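Local coordinates for protein L-iditol 2-dehydrogenase (Clostridium scindens, PDB 4OH1) that probably oxidises L-iditol and related polyols with NAD+, as a zinc-dependent member of the medium-chain alcohol dehydrogenase family, at residues E157-T160 and V161-S165; Q191-L195 and A196-T200; F142-P145 and D146-L150; L213-E216 and N217-Y221. All blocks are in the same frame, centred on the assembly; numbering follows the deposited sequence.

Interaction 1 (E157-T160 and V161-S165). With ZN (zinc ion), chain B.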
ATOM      1  N   GLU A 157       4.168  25.373  -2.583  1.00 31.81           N
ATOM      2  CA  GLU A 157       4.372  24.529  -3.769  1.00 32.33           C
ATOM      3  C   GLU A 157       5.653  23.710  -3.615  1.00 32.95           C
ATOM      4  O   GLU A 157       5.657  22.520  -3.893  1.00 28.51           O
ATOM      5  CB  GLU A 157       4.376  25.314  -5.087  1.00 32.99           C
ATOM      6  CG  GLU A 157       4.541  24.422  -6.379  1.00 32.49           C
ATOM      7  CD  GLU A 157       5.982  24.064  -6.677  1.00 36.34           C
ATOM      8  OE1 GLU A 157       6.868  24.798  -6.187  1.00 34.89           O
ATOM      9  OE2 GLU A 157       6.262  23.025  -7.330  1.00 35.22           O
ATOM     10  N   PRO A 158       6.746  24.326  -3.207  1.00 31.13           N
ATOM     11  CA  PRO A 158       7.897  23.448  -3.053  1.00 35.35           C
ATOM     12  C   PRO A 158       7.719  22.385  -1.948  1.00 35.07           C
ATOM     13  O   PRO A 158       8.226  21.278  -2.106  1.00 33.47           O
ATOM     14  CB  PRO A 158       9.046  24.388  -2.755  1.00 35.75           C
ATOM     15  CG  PRO A 158       8.460  25.647  -2.417  1.00 34.30           C
ATOM     16  CD  PRO A 158       7.128  25.717  -3.109  1.00 34.77           C
ATOM     17  N   LEU A 159       6.973  22.698  -0.890  1.00 35.17           N
ATOM     18  CA  LEU A 159       6.611  21.675   0.115  1.00 31.16           C
ATOM     19  C   LEU A 159       5.857  20.523  -0.509  1.00 32.31           C
ATOM     20  O   LEU A 159       6.098  19.377  -0.126  1.00 32.02           O
ATOM     21  CB  LEU A 159       5.864  22.256   1.286  1.00 30.48           C
ATOM     22  CG  LEU A 159       5.722  21.390   2.532  1.00 31.25           C
ATOM     23  CD1 LEU A 159       7.136  21.105   3.189  1.00 32.23           C
ATOM     24  CD2 LEU A 159       4.871  22.104   3.505  1.00 32.30           C
ATOM     25  N   THR A 160       4.979  20.770  -1.490  1.00 30.57           N
ATOM     26  CA  THR A 160       4.366  19.642  -2.169  1.00 28.08           C
ATOM     27  C   THR A 160       5.359  18.710  -2.870  1.00 30.47           C
ATOM     28  O   THR A 160       5.108  17.517  -3.003  1.00 27.73           O
ATOM     29  CB  THR A 160       3.329  20.041  -3.236  1.00 30.21           C
ATOM     30  OG1 THR A 160       3.981  20.714  -4.337  1.00 30.99           O
ATOM     31  CG2 THR A 160       2.213  20.939  -2.651  1.00 30.28           C
ATOM     32  N   VAL A 161       6.407  19.274  -3.463  1.00 28.69           N
ATOM     33  CA  VAL A 161       7.431  18.489  -4.076  1.00 29.23           C
ATOM     34  C   VAL A 161       8.206  17.676  -3.029  1.00 29.47           C
ATOM     35  O   VAL A 161       8.500  16.515  -3.193  1.00 29.63           O
ATOM     36  CB  VAL A 161       8.414  19.394  -4.849  1.00 29.67           C
ATOM     37  CG1 VAL A 161       9.567  18.560  -5.369  1.00 30.80           C
ATOM     38  CG2 VAL A 161       7.722  20.049  -6.037  1.00 30.80           C
ATOM     39  N   ALA A 162       8.525  18.312  -1.925  1.00 30.27           N
ATOM     40  CA  ALA A 162       9.177  17.640  -0.866  1.00 28.36           C
ATOM     41  C   ALA A 162       8.299  16.548  -0.257  1.00 31.54           C
ATOM     42  O   ALA A 162       8.808  15.433   0.009  1.00 29.01           O
ATOM     43  CB  ALA A 162       9.603  18.642   0.165  1.00 29.96           C
ATOM     44  N   LEU A 163       7.006  16.829  -0.063  1.00 28.23           N
ATOM     45  CA  LEU A 163       6.094  15.830   0.455  1.00 29.05           C
ATOM     46  C   LEU A 163       5.984  14.644  -0.472  1.00 30.06           C
ATOM     47  O   LEU A 163       5.973  13.513   0.003  1.00 31.89           O
ATOM     48  CB  LEU A 163       4.680  16.395   0.697  1.00 29.32           C
ATOM     49  CG  LEU A 163       4.540  17.241   1.943  1.00 33.32           C
ATOM     50  CD1 LEU A 163       3.364  18.159   1.818  1.00 34.73           C
ATOM     51  CD2 LEU A 163       4.333  16.400   3.152  1.00 34.21           C
ATOM     52  N   SER A 164       5.892  14.866  -1.774  1.00 29.84           N
ATOM     53  CA  SER A 164       5.784  13.744  -2.705  1.00 34.28           C
ATOM     54  C   SER A 164       7.009  12.849  -2.750  1.00 30.95           C
ATOM     55  O   SER A 164       6.889  11.658  -2.924  1.00 28.25           O
ATOM     56  CB  SER A 164       5.595  14.223  -4.143  1.00 37.32           C
ATOM     57  OG  SER A 164       4.482  15.070  -4.157  1.00 45.15           O
ATOM     58  N   SER A 165       8.165  13.468  -2.700  1.00 27.16           N
ATOM     59  CA  SER A 165       9.420  12.785  -2.699  1.00 27.19           C
ATOM     60  C   SER A 165       9.572  11.994  -1.399  1.00 28.61           C
ATOM     61  O   SER A 165       9.937  10.829  -1.431  1.00 30.50           O
ATOM     62  CB  SER A 165      10.565  13.821  -2.851  1.00 31.11           C
ATOM     63  OG  SER A 165      10.438  14.433  -4.144  1.00 34.76           O
TER
HETATM   64 ZN    ZN B 401       8.790  25.137  -6.955  0.75 49.76          ZN
HETATM   65  O   HOH W   1       8.468  23.257  -8.391  1.00 47.20           O
HETATM   66  O   HOH W   2      10.033  23.332  -5.997  1.00 38.82           O
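S164 returns both of its donors to one acceptor, the carbonyl oxygen of T160, on helix 156-168. Its OG meets T160 O at 2.8 Å, nearly in line with the C=O bond, whereas S164 N approaches the same oxygen from above the carbonyl plane at 3.0 Å. The hydroxyl also accepts from Q304 NE2. S165 repeats the pattern, its OG and N reaching V161 O from opposite faces of that carbonyl. T160 instead turns back three residues: with OG1 set between the backbone N and the carbonyl carbon (chi1 67°), the hydroxyl reaches a lone pair of E157 O at 2.5 Å, in the carbonyl plane. This supplements the weak, 3.4 Å helical bond from V161 N to E157 O. Regular bonds from A162 N to P158 O and from L163 N to L159 O, the latter 2.7 Å, satisfy the neighbouring carbonyls.

E157 bends at chi2 (-82°), and its two side-chain oxygens divide their work. OE1 binds the zinc ion at 2.1 Å, while OE2 accepts a 2.5 Å hydrogen bond from a water that is itself a zinc ligand. OE2 also lies 3.6 Å from V161 CG2. C46, oxidised here to cysteinesulfonic acid, H74 and E75 belong to the same metal site. The carboxylate thus holds the metal directly and through one of its waters, which restricts its rotation and ties this buried helix to the zinc centre.

Interaction 2 (Q191-L195 and A196-T200)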
ATOM      1  N   GLN A 191      13.155  18.345   7.621  1.00 30.01           N
ATOM      2  CA  GLN A 191      12.044  18.555   8.544  1.00 27.74           C
ATOM      3  C   GLN A 191      10.977  17.493   8.371  1.00 29.43           C
ATOM      4  O   GLN A 191      10.428  17.005   9.365  1.00 30.00           O
ATOM      5  CB  GLN A 191      11.468  19.946   8.416  1.00 27.91           C
ATOM      6  CG  GLN A 191      12.465  21.025   8.887  1.00 30.52           C
ATOM      7  CD  GLN A 191      11.862  22.392   9.115  1.00 32.53           C
ATOM      8  OE1 GLN A 191      10.687  22.505   9.438  1.00 33.06           O
ATOM      9  NE2 GLN A 191      12.690  23.433   9.034  1.00 31.88           N
ATOM     10  N   LEU A 192      10.690  17.136   7.128  1.00 27.05           N
ATOM     11  CA  LEU A 192       9.707  16.131   6.844  1.00 29.02           C
ATOM     12  C   LEU A 192      10.160  14.742   7.203  1.00 30.34           C
ATOM     13  O   LEU A 192       9.303  13.903   7.543  1.00 32.70           O
ATOM     14  CB  LEU A 192       9.286  16.141   5.366  1.00 28.08           C
ATOM     15  CG  LEU A 192       8.458  17.317   4.881  1.00 29.65           C
ATOM     16  CD1 LEU A 192       8.290  17.200   3.432  1.00 28.59           C
ATOM     17  CD2 LEU A 192       7.105  17.410   5.570  1.00 31.52           C
ATOM     18  N   ALA A 193      11.462  14.470   7.105  1.00 31.43           N
ATOM     19  CA  ALA A 193      11.974  13.167   7.532  1.00 31.27           C
ATOM     20  C   ALA A 193      11.791  13.067   9.038  1.00 31.21           C
ATOM     21  O   ALA A 193      11.369  12.035   9.499  1.00 27.16           O
ATOM     22  CB  ALA A 193      13.417  12.951   7.168  1.00 31.33           C
ATOM     23  N   ARG A 194      12.025  14.146   9.797  1.00 29.24           N
ATOM     24  CA  ARG A 194      11.749  14.076  11.196  1.00 30.19           C
ATOM     25  C   ARG A 194      10.282  13.776  11.501  1.00 33.87           C
ATOM     26  O   ARG A 194       9.978  12.982  12.414  1.00 35.19           O
ATOM     27  CB  ARG A 194      12.089  15.378  11.894  1.00 33.38           C
ATOM     28  CG  ARG A 194      13.544  15.590  12.079  1.00 34.86           C
ATOM     29  CD  ARG A 194      13.944  15.007  13.423  1.00 37.10           C
ATOM     30  NE  ARG A 194      15.350  15.184  13.730  1.00 37.01           N
ATOM     31  CZ  ARG A 194      15.920  14.803  14.868  1.00 44.23           C
ATOM     32  NH1 ARG A 194      15.206  14.232  15.841  1.00 42.22           N
ATOM     33  NH2 ARG A 194      17.213  14.997  15.039  1.00 43.63           N
ATOM     34  N   LEU A 195       9.399  14.392  10.717  1.00 36.47           N
ATOM     35  CA  LEU A 195       7.947  14.333  10.942  1.00 37.72           C
ATOM     36  C   LEU A 195       7.382  13.096  10.307  1.00 37.80           C
ATOM     37  O   LEU A 195       6.182  12.922  10.293  1.00 42.15           O
ATOM     38  CB  LEU A 195       7.205  15.556  10.361  1.00 34.52           C
ATOM     39  CG  LEU A 195       7.558  16.843  11.090  1.00 38.28           C
ATOM     40  CD1 LEU A 195       7.225  18.018  10.219  1.00 41.00           C
ATOM     41  CD2 LEU A 195       6.791  16.930  12.371  1.00 41.88           C
ATOM     42  N   ALA A 196       8.230  12.252   9.764  1.00 32.92           N
ATOM     43  CA  ALA A 196       7.765  10.923   9.329  1.00 30.35           C
ATOM     44  C   ALA A 196       8.403   9.779  10.149  1.00 31.95           C
ATOM     45  O   ALA A 196       8.374   8.611   9.762  1.00 35.34           O
ATOM     46  CB  ALA A 196       8.041  10.790   7.896  1.00 30.03           C
ATOM     47  N   GLY A 197       9.014  10.106  11.288  1.00 31.45           N
ATOM     48  CA  GLY A 197       9.549   9.098  12.126  1.00 31.44           C
ATOM     49  C   GLY A 197      10.920   8.551  11.823  1.00 34.55           C
ATOM     50  O   GLY A 197      11.330   7.543  12.426  1.00 34.14           O
ATOM     51  N   ALA A 198      11.675   9.227  10.971  1.00 30.32           N
ATOM     52  CA  ALA A 198      13.003   8.783  10.678  1.00 29.04           C
ATOM     53  C   ALA A 198      13.863   8.821  11.900  1.00 32.72           C
ATOM     54  O   ALA A 198      13.840   9.818  12.619  1.00 33.59           O
ATOM     55  CB  ALA A 198      13.631   9.596   9.598  1.00 30.37           C
ATOM     56  N   SER A 199      14.653   7.753  12.112  1.00 31.61           N
ATOM     57  CA  SER A 199      15.463   7.627  13.309  1.00 33.97           C
ATOM     58  C   SER A 199      16.902   7.997  13.014  1.00 36.99           C
ATOM     59  O   SER A 199      17.641   8.310  13.947  1.00 35.01           O
ATOM     60  CB  SER A 199      15.347   6.222  13.886  1.00 33.83           C
ATOM     61  OG  SER A 199      15.523   5.248  12.866  1.00 36.87           O
ATOM     62  N   THR A 200      17.306   7.971  11.742  1.00 34.21           N
ATOM     63  CA  THR A 200      18.599   8.568  11.340  1.00 35.80           C
ATOM     64  C   THR A 200      18.461   9.408  10.071  1.00 32.99           C
ATOM     65  O   THR A 200      17.879   8.958   9.123  1.00 30.69           O
ATOM     66  CB  THR A 200      19.641   7.500  11.122  1.00 39.22           C
ATOM     67  OG1 THR A 200      19.824   6.819  12.346  1.00 44.21           O
ATOM     68  CG2 THR A 200      20.979   8.093  10.716  1.00 39.73           C
TER
HETATM   69  O   HOH W   3      11.962  11.390  13.826  1.00 35.50           O
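The backbone at A193-A198 folds over the end of helix 184-194 with two nested bonds, A198 N to A193 O and G197 N to R194 O, both 3.2 Å long, around a type I turn from R194 to G197. A193 O is shared, since A196 N also reaches it, from the face of the carbonyl opposite that used by A198 N. A water bridges the rim of the turn by donating to R194 O and, at 2.7 Å, to A198 O.

Side-chain contact is compact. The methyl groups of A193 and A198 meet at 4.1 Å and close the apolar side of the turn, while A198 CB is also packed tightly over the A193 carbonyl, 3.3 Å from A193 O. The CB of A196 packs over L192 O, which takes a hydrogen bond from the Y173 hydroxyl of the second subunit. R194 gives its NE to G218 O, while A198 O receives R314 NE of the second subunit.

Positive phi at G197 (83°) reverses the chain here, identifying it as the C-prime residue of a Schellman motif. The motif ends the helix that follows the first strand of the Rossmann-type domain and directs the chain into strand 200-205.

Interaction 3 (F142-P145 and D146-L150)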
ATOM      1  N   PHE A 142      -6.199  27.876  -3.789  1.00 31.39           N
ATOM      2  CA  PHE A 142      -6.408  27.152  -2.520  1.00 30.94           C
ATOM      3  C   PHE A 142      -6.427  28.090  -1.362  1.00 33.13           C
ATOM      4  O   PHE A 142      -5.507  28.827  -1.163  1.00 30.37           O
ATOM      5  CB  PHE A 142      -5.264  26.124  -2.240  1.00 32.35           C
ATOM      6  CG  PHE A 142      -5.257  24.960  -3.192  1.00 29.76           C
ATOM      7  CD1 PHE A 142      -4.632  25.055  -4.411  1.00 30.10           C
ATOM      8  CD2 PHE A 142      -5.976  23.835  -2.897  1.00 33.60           C
ATOM      9  CE1 PHE A 142      -4.685  23.989  -5.328  1.00 33.99           C
ATOM     10  CE2 PHE A 142      -6.037  22.756  -3.798  1.00 33.96           C
ATOM     11  CZ  PHE A 142      -5.364  22.840  -5.005  1.00 32.47           C
ATOM     12  N   PRO A 143      -7.447  28.036  -0.544  1.00 38.64           N
ATOM     13  CA  PRO A 143      -7.412  28.955   0.586  1.00 41.57           C
ATOM     14  C   PRO A 143      -6.529  28.462   1.722  1.00 37.29           C
ATOM     15  O   PRO A 143      -6.368  27.254   1.932  1.00 39.28           O
ATOM     16  CB  PRO A 143      -8.873  29.024   1.036  1.00 44.03           C
ATOM     17  CG  PRO A 143      -9.361  27.704   0.729  1.00 46.13           C
ATOM     18  CD  PRO A 143      -8.715  27.328  -0.623  1.00 44.69           C
ATOM     19  N   ILE A 144      -6.009  29.418   2.460  1.00 35.08           N
ATOM     20  CA  ILE A 144      -5.188  29.179   3.632  1.00 36.08           C
ATOM     21  C   ILE A 144      -5.785  29.944   4.834  1.00 36.67           C
ATOM     22  O   ILE A 144      -6.669  30.726   4.662  1.00 37.95           O
ATOM     23  CB  ILE A 144      -3.750  29.600   3.333  1.00 34.40           C
ATOM     24  CG1 ILE A 144      -3.645  31.107   3.162  1.00 36.22           C
ATOM     25  CG2 ILE A 144      -3.261  28.915   2.026  1.00 36.55           C
ATOM     26  CD1 ILE A 144      -2.241  31.551   2.761  1.00 34.99           C
ATOM     27  N   PRO A 145      -5.307  29.707   6.055  1.00 35.90           N
ATOM     28  CA  PRO A 145      -5.976  30.329   7.172  1.00 37.44           C
ATOM     29  C   PRO A 145      -6.011  31.863   7.125  1.00 38.61           C
ATOM     30  O   PRO A 145      -5.067  32.507   6.655  1.00 35.73           O
ATOM     31  CB  PRO A 145      -5.123  29.866   8.356  1.00 37.33           C
ATOM     32  CG  PRO A 145      -4.666  28.570   7.956  1.00 37.76           C
ATOM     33  CD  PRO A 145      -4.319  28.726   6.513  1.00 36.19           C
ATOM     34  N   ASP A 146      -7.079  32.454   7.633  1.00 41.94           N
ATOM     35  CA  ASP A 146      -7.213  33.913   7.638  1.00 43.05           C
ATOM     36  C   ASP A 146      -6.081  34.604   8.336  1.00 43.39           C
ATOM     37  O   ASP A 146      -5.623  35.646   7.909  1.00 51.95           O
ATOM     38  CB  ASP A 146      -8.504  34.302   8.303  1.00 51.67           C
ATOM     39  CG  ASP A 146      -9.700  33.736   7.587  1.00 59.40           C
ATOM     40  OD1 ASP A 146      -9.554  33.405   6.384  1.00 67.83           O
ATOM     41  OD2 ASP A 146     -10.760  33.593   8.229  1.00 68.82           O
ATOM     42  N   ASP A 147      -5.590  34.014   9.390  1.00 44.38           N
ATOM     43  CA  ASP A 147      -4.437  34.543  10.101  1.00 46.70           C
ATOM     44  C   ASP A 147      -3.085  34.027   9.583  1.00 45.03           C
ATOM     45  O   ASP A 147      -2.090  34.112  10.256  1.00 50.62           O
ATOM     46  CB  ASP A 147      -4.594  34.175  11.591  1.00 53.90           C
ATOM     47  CG  ASP A 147      -4.586  32.641  11.845  1.00 62.49           C
ATOM     48  OD1 ASP A 147      -4.890  31.849  10.920  1.00 66.96           O
ATOM     49  OD2 ASP A 147      -4.261  32.225  12.987  1.00 71.81           O
ATOM     50  N   ALA A 148      -3.019  33.506   8.384  1.00 43.27           N
ATOM     51  CA  ALA A 148      -1.757  32.973   7.866  1.00 42.57           C
ATOM     52  C   ALA A 148      -0.737  34.024   7.604  1.00 44.19           C
ATOM     53  O   ALA A 148      -1.051  35.058   7.021  1.00 45.62           O
ATOM     54  CB  ALA A 148      -1.998  32.283   6.571  1.00 40.18           C
ATOM     55  N   ASP A 149       0.511  33.717   7.961  1.00 46.41           N
ATOM     56  CA  ASP A 149       1.671  34.518   7.560  1.00 44.73           C
ATOM     57  C   ASP A 149       1.982  34.157   6.110  1.00 42.52           C
ATOM     58  O   ASP A 149       2.485  33.069   5.812  1.00 40.89           O
ATOM     59  CB  ASP A 149       2.857  34.193   8.456  1.00 49.45           C
ATOM     60  CG  ASP A 149       4.138  34.902   8.027  1.00 53.85           C
ATOM     61  OD1 ASP A 149       4.208  35.423   6.900  1.00 58.76           O
ATOM     62  OD2 ASP A 149       5.092  34.937   8.831  1.00 60.42           O
ATOM     63  N   LEU A 150       1.680  35.077   5.207  1.00 39.38           N
ATOM     64  CA  LEU A 150       1.811  34.833   3.793  1.00 37.36           C
ATOM     65  C   LEU A 150       3.219  34.477   3.309  1.00 37.40           C
ATOM     66  O   LEU A 150       3.398  33.872   2.260  1.00 34.85           O
ATOM     67  CB  LEU A 150       1.319  36.074   3.048  1.00 36.94           C
ATOM     68  CG  LEU A 150      -0.189  36.199   3.142  1.00 40.54           C
ATOM     69  CD1 LEU A 150      -0.632  37.562   2.645  1.00 41.62           C
ATOM     70  CD2 LEU A 150      -0.894  35.144   2.322  1.00 39.19           C
TER
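I144, just before a type I beta turn from P145 to A148, packs its side chain on the A148 methyl; the turn carries the chain from strand 141-143 of the GroES-like domain toward helix 150-153. It is closed by A148 N, which reaches P145 O at 2.9 Å from above the carbonyl plane.

The inner side is closely packed. I144 sets CG1 between its backbone N and carbonyl carbon (chi1 68°), and the extended remainder of the chain brings CD1 to 3.9 Å from A148 CB and equally near L150 CD2. The isoleucine and leucine side chains run at about a right angle, so they meet through methyl ends rather than along their lengths. Y153, I309 and V99 enclose this apolar patch further, and P145 CD touches A148 CB from the turn side at 4.2 Å.

The outer side is different in character: P145, D146 and D147 are exposed, and the two aspartate side chains make few contacts with F142-P145. A tetraethylene glycol, probably from the crystallisation liquor, hydrogen-bonds there to D146 N and D147 OD1. The carbonyl oxygens of D146 and A148 are both held by K97 NZ, a lysine of strand 97-100, and D149 caps the coming helix through OD1 and K151 N. Beside the proline ring, D147 OD1 lies 3.2 Å from P145 CB.

Interaction 4 (L213-E216 and N217-Y221)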
ATOM      1  N   LEU A 213      23.583  24.185   8.263  1.00 40.38           N
ATOM      2  CA  LEU A 213      22.173  24.490   8.184  1.00 38.56           C
ATOM      3  C   LEU A 213      21.336  23.196   8.277  1.00 35.04           C
ATOM      4  O   LEU A 213      20.326  23.177   8.906  1.00 33.91           O
ATOM      5  CB  LEU A 213      21.888  25.261   6.886  1.00 37.94           C
ATOM      6  CG  LEU A 213      20.463  25.768   6.682  1.00 40.83           C
ATOM      7  CD1 LEU A 213      20.089  26.744   7.778  1.00 40.92           C
ATOM      8  CD2 LEU A 213      20.341  26.429   5.308  1.00 43.48           C
ATOM      9  N   ALA A 214      21.772  22.138   7.638  1.00 34.85           N
ATOM     10  CA  ALA A 214      21.149  20.847   7.791  1.00 36.64           C
ATOM     11  C   ALA A 214      21.032  20.421   9.247  1.00 37.60           C
ATOM     12  O   ALA A 214      19.961  19.927   9.683  1.00 36.95           O
ATOM     13  CB  ALA A 214      21.901  19.836   7.045  1.00 37.39           C
ATOM     14  N   LEU A 215      22.098  20.593  10.008  1.00 38.63           N
ATOM     15  CA  LEU A 215      22.033  20.221  11.439  1.00 38.68           C
ATOM     16  C   LEU A 215      21.035  21.123  12.147  1.00 40.72           C
ATOM     17  O   LEU A 215      20.230  20.642  12.931  1.00 40.56           O
ATOM     18  CB  LEU A 215      23.392  20.283  12.115  1.00 37.04           C
ATOM     19  CG  LEU A 215      24.377  19.275  11.524  1.00 39.98           C
ATOM     20  CD1 LEU A 215      25.753  19.546  12.070  1.00 41.29           C
ATOM     21  CD2 LEU A 215      23.985  17.785  11.821  1.00 39.55           C
ATOM     22  N   GLU A 216      21.025  22.417  11.827  1.00 39.88           N
ATOM     23  CA  GLU A 216      20.018  23.293  12.429  1.00 44.76           C
ATOM     24  C   GLU A 216      18.580  22.931  12.073  1.00 40.92           C
ATOM     25  O   GLU A 216      17.667  23.264  12.791  1.00 39.27           O
ATOM     26  CB  GLU A 216      20.240  24.740  12.038  1.00 50.82           C
ATOM     27  CG  GLU A 216      21.100  25.485  12.993  1.00 61.78           C
ATOM     28  CD  GLU A 216      22.007  26.482  12.280  1.00 73.01           C
ATOM     29  OE1 GLU A 216      21.586  27.076  11.256  1.00 76.37           O
ATOM     30  OE2 GLU A 216      23.156  26.656  12.747  1.00 76.88           O
ATOM     31  N   ASN A 217      18.361  22.326  10.930  1.00 35.64           N
ATOM     32  CA  ASN A 217      17.002  21.923  10.559  1.00 35.05           C
ATOM     33  C   ASN A 217      16.576  20.571  11.135  1.00 36.04           C
ATOM     34  O   ASN A 217      15.461  20.162  10.909  1.00 35.45           O
ATOM     35  CB  ASN A 217      16.837  21.919   9.024  1.00 33.86           C
ATOM     36  CG  ASN A 217      16.486  23.281   8.493  1.00 35.48           C
ATOM     37  OD1 ASN A 217      15.331  23.616   8.346  1.00 34.91           O
ATOM     38  ND2 ASN A 217      17.490  24.104   8.294  1.00 38.87           N
ATOM     39  N   GLY A 218      17.463  19.879  11.856  1.00 38.25           N
ATOM     40  CA  GLY A 218      17.133  18.579  12.465  1.00 36.39           C
ATOM     41  C   GLY A 218      17.868  17.361  11.957  1.00 36.07           C
ATOM     42  O   GLY A 218      17.559  16.274  12.366  1.00 33.79           O
ATOM     43  N   ALA A 219      18.874  17.519  11.098  1.00 35.35           N
ATOM     44  CA  ALA A 219      19.570  16.369  10.618  1.00 32.93           C
ATOM     45  C   ALA A 219      20.414  15.841  11.736  1.00 34.86           C
ATOM     46  O   ALA A 219      20.945  16.604  12.499  1.00 35.75           O
ATOM     47  CB  ALA A 219      20.447  16.738   9.496  1.00 34.30           C
ATOM     48  N   ASP A 220      20.603  14.541  11.791  1.00 32.72           N
ATOM     49  CA  ASP A 220      21.529  13.943  12.756  1.00 33.52           C
ATOM     50  C   ASP A 220      22.974  14.113  12.308  1.00 36.18           C
ATOM     51  O   ASP A 220      23.844  14.403  13.114  1.00 37.18           O
ATOM     52  CB  ASP A 220      21.210  12.438  12.967  1.00 34.30           C
ATOM     53  CG  ASP A 220      19.786  12.200  13.428  1.00 36.38           C
ATOM     54  OD1 ASP A 220      19.499  12.529  14.568  1.00 39.46           O
ATOM     55  OD2 ASP A 220      18.917  11.756  12.658  1.00 40.83           O
ATOM     56  N   TYR A 221      23.246  13.917  11.023  1.00 36.53           N
ATOM     57  CA  TYR A 221      24.591  14.058  10.532  1.00 37.00           C
ATOM     58  C   TYR A 221      24.556  14.855   9.244  1.00 36.36           C
ATOM     59  O   TYR A 221      23.573  14.840   8.499  1.00 32.68           O
ATOM     60  CB  TYR A 221      25.195  12.673  10.258  1.00 40.76           C
ATOM     61  CG  TYR A 221      25.163  11.785  11.452  1.00 40.00           C
ATOM     62  CD1 TYR A 221      25.996  12.031  12.538  1.00 41.16           C
ATOM     63  CD2 TYR A 221      24.275  10.746  11.541  1.00 39.25           C
ATOM     64  CE1 TYR A 221      25.975  11.244  13.647  1.00 40.89           C
ATOM     65  CE2 TYR A 221      24.230   9.940  12.687  1.00 40.62           C
ATOM     66  CZ  TYR A 221      25.094  10.217  13.716  1.00 42.15           C
ATOM     67  OH  TYR A 221      25.078   9.477  14.844  1.00 48.77           O
TER
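The carbonyl oxygen of L213 is gripped twice by N217, by the backbone N at 2.9 Å and by the side-chain ND2 at 3.0 Å. The hydrogen bond from ND2 is almost straight (174°), with the acceptor lying in the plane of the N217 amide, although ND2 itself sits above the plane of the L213 carbonyl. The leucine and asparagine side chains run side by side in the same direction: L213 places CG anti to its own N (chi1 -175°), which brings CD1 to 3.7 Å from ND2. The amide has two further partners: OD1 accepts from Q191 NE2, and ND2 also bonds K319 O.

Helix 208-216 then ends in a Schellman motif, with G218 at positive phi (115°), A219 N bonded to A214 O at 3.0 Å and G218 N to L215 O at 3.1 Å. Within that closure the methyls of A214 and A219 meet at 4.2 Å, and V203 of the neighbouring strand touches both. On the outer flank L215 extends its CD2 along the departing chain, 3.3 Å from A219 O and 3.6 Å from D220 O. D220 follows the closure and precedes strand 221-224, its OD2 accepting from I201 N and making a salt bridge with R314 of the second subunit.

Overall arrangement
Along the chain the order is interaction 3, 1, 2 and then 4. Interaction 3 leaves a strand of the GroES-like domain, with its centre about 18 Å from that of interaction 1, which lies on the buried helix 156-168 beside the zinc ion. Interaction 1 packs against interaction 2 through L192, set against L159, A162 and L163. Interactions 2 and 4, with centres about 11 Å apart, end successive helices of the Rossmann-type domain and are joined by Q191 to N217 and R194 to G218. Both helix ends lead into strands of the six-stranded parallel sheet, so a chain of contacts runs from the helix that carries the zinc ligand E157 to the sheet edge.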